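Local atomic coordinates of protein Niban 2 (Homo sapiens, PDB entry 7CTP), a protein that may help to suppress apoptosis and may promote melanoma cell invasion in vitro, and carries a PH domain in a largely helical molecule. Residues 364-375 / 464-475. Sequence-based numbering, arbitrary orientation.
Sequences FFKEVTDMNLNV and LCKSIQRVLERV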
loop_
_atom_site.group_PDB
_atom_site.type_symbol
_atom_site.label_atom_id
_atom_site.label_comp_id
_atom_site.label_asym_id
_atom_site.label_seq_id
_atom_site.Cartn_x
_atom_site.Cartn_y
_atom_site.Cartn_z
ATOM N N PHE A 364 5.332 11.236 -20.440
ATOM C CA PHE A 364 6.478 10.538 -21.015
ATOM C C PHE A 364 6.784 11.068 -22.410
ATOM O O PHE A 364 7.933 11.395 -22.729
ATOM C CB PHE A 364 6.182 9.041 -21.060
ATOM C CG PHE A 364 7.201 8.238 -21.813
ATOM C CD1 PHE A 364 8.507 8.144 -21.357
ATOM C CD2 PHE A 364 6.847 7.573 -22.975
ATOM C CE1 PHE A 364 9.447 7.401 -22.052
ATOM C CE2 PHE A 364 7.781 6.828 -23.674
ATOM C CZ PHE A 364 9.078 6.742 -23.212
ATOM N N PHE A 365 5.749 11.171 -23.240
ATOM C CA PHE A 365 5.891 11.664 -24.610
ATOM C C PHE A 365 6.477 13.070 -24.639
ATOM O O PHE A 365 7.361 13.367 -25.455
ATOM C CB PHE A 365 4.525 11.628 -25.288
ATOM C CG PHE A 365 4.552 11.913 -26.760
ATOM C CD1 PHE A 365 4.680 10.880 -27.670
ATOM C CD2 PHE A 365 4.407 13.206 -27.235
ATOM C CE1 PHE A 365 4.690 11.126 -29.031
ATOM C CE2 PHE A 365 4.416 13.452 -28.600
ATOM C CZ PHE A 365 4.559 12.413 -29.492
ATOM N N LYS A 366 6.001 13.948 -23.747
ATOM C CA LYS A 366 6.502 15.319 -23.694
ATOM C C LYS A 366 7.968 15.364 -23.284
ATOM O O LYS A 366 8.760 16.115 -23.868
ATOM C CB LYS A 366 5.654 16.146 -22.730
ATOM C CG LYS A 366 6.262 17.494 -22.375
ATOM C CD LYS A 366 5.388 18.241 -21.383
ATOM C CE LYS A 366 6.178 19.336 -20.698
ATOM N NZ LYS A 366 6.884 20.171 -21.708
ATOM N N GLU A 367 8.355 14.556 -22.291
ATOM C CA GLU A 367 9.727 14.608 -21.802
ATOM C C GLU A 367 10.700 14.077 -22.846
ATOM O O GLU A 367 11.796 14.626 -23.020
ATOM C CB GLU A 367 9.838 13.827 -20.492
ATOM C CG GLU A 367 9.133 14.516 -19.337
ATOM C CD GLU A 367 9.697 15.894 -19.055
ATOM O OE1 GLU A 367 10.935 16.030 -18.954
ATOM O OE2 GLU A 367 8.896 16.843 -18.938
ATOM N N VAL A 368 10.308 13.028 -23.569
ATOM C CA VAL A 368 11.163 12.510 -24.634
ATOM C C VAL A 368 11.286 13.536 -25.756
ATOM O O VAL A 368 12.376 13.757 -26.304
ATOM C CB VAL A 368 10.620 11.165 -25.147
ATOM C CG1 VAL A 368 11.294 10.783 -26.456
ATOM C CG2 VAL A 368 10.834 10.074 -24.095
ATOM N N THR A 369 10.178 14.197 -26.095
ATOM C CA THR A 369 10.216 15.221 -27.135
ATOM C C THR A 369 11.068 16.405 -26.707
ATOM O O THR A 369 11.837 16.953 -27.506
ATOM C CB THR A 369 8.801 15.670 -27.488
ATOM O OG1 THR A 369 8.002 14.519 -27.795
ATOM C CG2 THR A 369 8.829 16.589 -28.706
ATOM N N ASP A 370 10.949 16.813 -25.441
ATOM C CA ASP A 370 11.798 17.886 -24.940
ATOM C C ASP A 370 13.272 17.512 -25.047
ATOM O O ASP A 370 14.104 18.355 -25.400
ATOM C CB ASP A 370 11.422 18.235 -23.500
ATOM C CG ASP A 370 10.211 19.147 -23.420
ATOM O OD1 ASP A 370 9.708 19.559 -24.485
ATOM O OD2 ASP A 370 9.754 19.443 -22.295
ATOM N N MET A 371 13.614 16.247 -24.773
ATOM C CA MET A 371 14.982 15.786 -25.010
ATOM C C MET A 371 15.341 15.856 -26.489
ATOM O O MET A 371 16.443 16.283 -26.852
ATOM C CB MET A 371 15.165 14.360 -24.498
ATOM C CG MET A 371 16.443 13.707 -25.032
ATOM S SD MET A 371 16.479 11.940 -24.746
ATOM C CE MET A 371 16.142 11.927 -22.993
ATOM N N ASN A 372 14.413 15.444 -27.355
ATOM C CA ASN A 372 14.658 15.469 -28.792
ATOM C C ASN A 372 14.927 16.886 -29.280
ATOM O O ASN A 372 15.811 17.106 -30.118
ATOM C CB ASN A 372 13.459 14.869 -29.521
ATOM C CG ASN A 372 13.837 14.214 -30.825
ATOM O OD1 ASN A 372 14.995 13.861 -31.048
ATOM N ND2 ASN A 372 12.855 14.039 -31.697
ATOM N N LEU A 373 14.176 17.859 -28.759
ATOM C CA LEU A 373 14.408 19.257 -29.102
ATOM C C LEU A 373 15.810 19.696 -28.710
ATOM O O LEU A 373 16.437 20.500 -29.411
ATOM C CB LEU A 373 13.367 20.139 -28.418
ATOM C CG LEU A 373 13.486 21.639 -28.675
ATOM C CD1 LEU A 373 12.175 22.150 -29.217
ATOM C CD2 LEU A 373 13.883 22.379 -27.401
ATOM N N ASN A 374 16.321 19.185 -27.590
ATOM C CA ASN A 374 17.666 19.557 -27.170
ATOM C C ASN A 374 18.710 19.017 -28.138
ATOM O O ASN A 374 19.692 19.701 -28.450
ATOM C CB ASN A 374 17.937 19.054 -25.757
ATOM C CG ASN A 374 17.274 19.906 -24.697
ATOM O OD1 ASN A 374 16.771 20.994 -24.981
ATOM N ND2 ASN A 374 17.265 19.413 -23.465
ATOM N N VAL A 375 18.506 17.803 -28.648
ATOM C CA VAL A 375 19.467 17.232 -29.588
ATOM C C VAL A 375 19.503 18.046 -30.874
ATOM O O VAL A 375 20.576 18.326 -31.424
ATOM C CB VAL A 375 19.132 15.754 -29.855
ATOM C CG1 VAL A 375 19.925 15.245 -31.057
ATOM C CG2 VAL A 375 19.434 14.925 -28.614
ATOM N N LEU A 464 19.802 11.792 -35.706
ATOM C CA LEU A 464 19.519 11.187 -34.408
ATOM C C LEU A 464 18.048 11.331 -34.039
ATOM O O LEU A 464 17.455 10.416 -33.454
ATOM C CB LEU A 464 20.416 11.803 -33.330
ATOM C CG LEU A 464 20.247 11.326 -31.880
ATOM C CD1 LEU A 464 20.095 9.820 -31.814
ATOM C CD2 LEU A 464 21.410 11.782 -31.008
ATOM N N CYS A 465 17.432 12.465 -34.384
ATOM C CA CYS A 465 16.045 12.685 -33.989
ATOM C C CYS A 465 15.086 11.738 -34.692
ATOM O O CYS A 465 13.933 11.616 -34.267
ATOM C CB CYS A 465 15.633 14.138 -34.239
ATOM S SG CYS A 465 16.356 14.907 -35.694
ATOM N N LYS A 466 15.538 11.046 -35.739
ATOM C CA LYS A 466 14.690 10.032 -36.353
ATOM C C LYS A 466 14.735 8.720 -35.584
ATOM O O LYS A 466 13.713 8.039 -35.452
ATOM C CB LYS A 466 15.095 9.800 -37.802
ATOM C CG LYS A 466 14.351 8.639 -38.435
ATOM C CD LYS A 466 15.180 7.997 -39.507
ATOM C CE LYS A 466 15.816 6.694 -39.076
ATOM N NZ LYS A 466 14.992 5.518 -39.480
ATOM N N SER A 467 15.908 8.338 -35.079
ATOM C CA SER A 467 15.981 7.123 -34.278
ATOM C C SER A 467 15.368 7.346 -32.899
ATOM O O SER A 467 14.695 6.460 -32.362
ATOM C CB SER A 467 17.426 6.624 -34.184
ATOM O OG SER A 467 18.259 7.534 -33.485
ATOM N N ILE A 468 15.563 8.538 -32.323
ATOM C CA ILE A 468 14.873 8.865 -31.075
ATOM C C ILE A 468 13.364 8.723 -31.250
ATOM O O ILE A 468 12.691 8.047 -30.464
ATOM C CB ILE A 468 15.251 10.277 -30.592
ATOM C CG1 ILE A 468 16.595 10.252 -29.855
ATOM C CG2 ILE A 468 14.172 10.828 -29.668
ATOM C CD1 ILE A 468 17.054 11.606 -29.369
ATOM N N GLN A 469 12.816 9.334 -32.305
ATOM C CA GLN A 469 11.373 9.256 -32.510
ATOM C C GLN A 469 10.926 7.839 -32.853
ATOM O O GLN A 469 9.797 7.460 -32.532
ATOM C CB GLN A 469 10.923 10.251 -33.584
ATOM C CG GLN A 469 10.765 11.685 -33.062
ATOM C CD GLN A 469 10.418 12.697 -34.147
ATOM O OE1 GLN A 469 10.470 13.909 -33.917
ATOM N NE2 GLN A 469 10.051 12.207 -35.329
ATOM N N ARG A 470 11.793 7.034 -33.474
ATOM C CA ARG A 470 11.416 5.650 -33.762
ATOM C C ARG A 470 11.482 4.785 -32.514
ATOM O O ARG A 470 10.629 3.913 -32.315
ATOM C CB ARG A 470 12.306 5.048 -34.851
ATOM C CG ARG A 470 11.680 5.055 -36.237
ATOM C CD ARG A 470 12.734 4.827 -37.310
ATOM N NE ARG A 470 13.550 3.637 -37.065
ATOM C CZ ARG A 470 14.847 3.656 -36.770
ATOM N NH1 ARG A 470 15.502 2.519 -36.576
ATOM N NH2 ARG A 470 15.490 4.808 -36.647
ATOM N N VAL A 471 12.504 4.993 -31.681
ATOM C CA VAL A 471 12.564 4.302 -30.398
ATOM C C VAL A 471 11.378 4.704 -29.529
ATOM O O VAL A 471 10.769 3.864 -28.851
ATOM C CB VAL A 471 13.907 4.596 -29.706
ATOM C CG1 VAL A 471 13.878 4.126 -28.251
ATOM C CG2 VAL A 471 15.051 3.937 -30.466
ATOM N N LEU A 472 11.027 5.993 -29.547
ATOM C CA LEU A 472 9.882 6.473 -28.780
ATOM C C LEU A 472 8.598 5.799 -29.242
ATOM O O LEU A 472 7.794 5.340 -28.423
ATOM C CB LEU A 472 9.777 7.998 -28.893
ATOM C CG LEU A 472 8.510 8.670 -28.365
ATOM C CD1 LEU A 472 8.389 8.481 -26.849
ATOM C CD2 LEU A 472 8.474 10.143 -28.712
ATOM N N GLU A 473 8.400 5.704 -30.559
ATOM C CA GLU A 473 7.191 5.069 -31.072
ATOM C C GLU A 473 7.135 3.592 -30.687
ATOM O O GLU A 473 6.053 3.054 -30.424
ATOM C CB GLU A 473 7.111 5.249 -32.589
ATOM C CG GLU A 473 5.698 5.233 -33.168
ATOM C CD GLU A 473 4.788 6.310 -32.584
ATOM O OE1 GLU A 473 5.243 7.460 -32.393
ATOM O OE2 GLU A 473 3.606 5.994 -32.317
ATOM N N ARG A 474 8.294 2.924 -30.631
ATOM C CA ARG A 474 8.328 1.528 -30.196
ATOM C C ARG A 474 7.970 1.398 -28.721
ATOM O O ARG A 474 7.273 0.454 -28.327
ATOM C CB ARG A 474 9.707 0.920 -30.439
ATOM C CG ARG A 474 9.931 0.397 -31.841
ATOM C CD ARG A 474 11.367 -0.071 -32.019
ATOM N NE ARG A 474 11.661 -1.288 -31.265
ATOM C CZ ARG A 474 12.865 -1.599 -30.793
ATOM N NH1 ARG A 474 13.891 -0.781 -30.996
ATOM N NH2 ARG A 474 13.047 -2.729 -30.118
ATOM N N VAL A 475 8.476 2.309 -27.890
ATOM C CA VAL A 475 8.201 2.237 -26.458
ATOM C C VAL A 475 6.736 2.558 -26.183
ATOM O O VAL A 475 6.107 1.957 -25.304
ATOM C CB VAL A 475 9.163 3.165 -25.689
ATOM C CG1 VAL A 475 8.825 3.200 -24.195
ATOM C CG2 VAL A 475 10.596 2.702 -25.894
#
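The carbonyl O of F365, whose ring leans on L472 of the facing helix, is gripped twice: T369 OG1 lies 2.7 Å from it and T369 N 3.0 Å, reaching it from opposite faces of its plane. This pairing lets a threonine keep its hydroxyl satisfied beside an apolar seam. F365 CE1 stands 3.9 Å from L472 CD2, the two side chains crossing at about a right angle. The forked end of L472 lets both its methyls pack on V368, whose CG1 lies 3.7 Å from L472 CD2, while F364 CE2 approaches L472 CD1 at 3.6 Å. The F364 ring also touches V475.

N372 brings an amide into this seam, its CG turned away from the backbone N (chi1 -151°). Its OD1 lies 3.3 Å from C465 CB and 3.4 Å from I468 CG2, a buried oxygen that no donor satisfies. Its ND2 nears Q469 OE1, but the amides lie 72° apart and make no hydrogen bond. With an alanine here, C465 and I468 would probably lose the amide that packs on them, leaving a gap between the helices. Toward the C-terminal end of 364-375, V375 packs on L464 and I468.

Segments 364-375 and 464-475 run antiparallel at 171°, their axes approaching to 9.9 Å; they lie on the long helices 342-378 and 464-511, and helix 422-455 packs on both through F447, which touches V368 and V471, as in an antiparallel helical bundle.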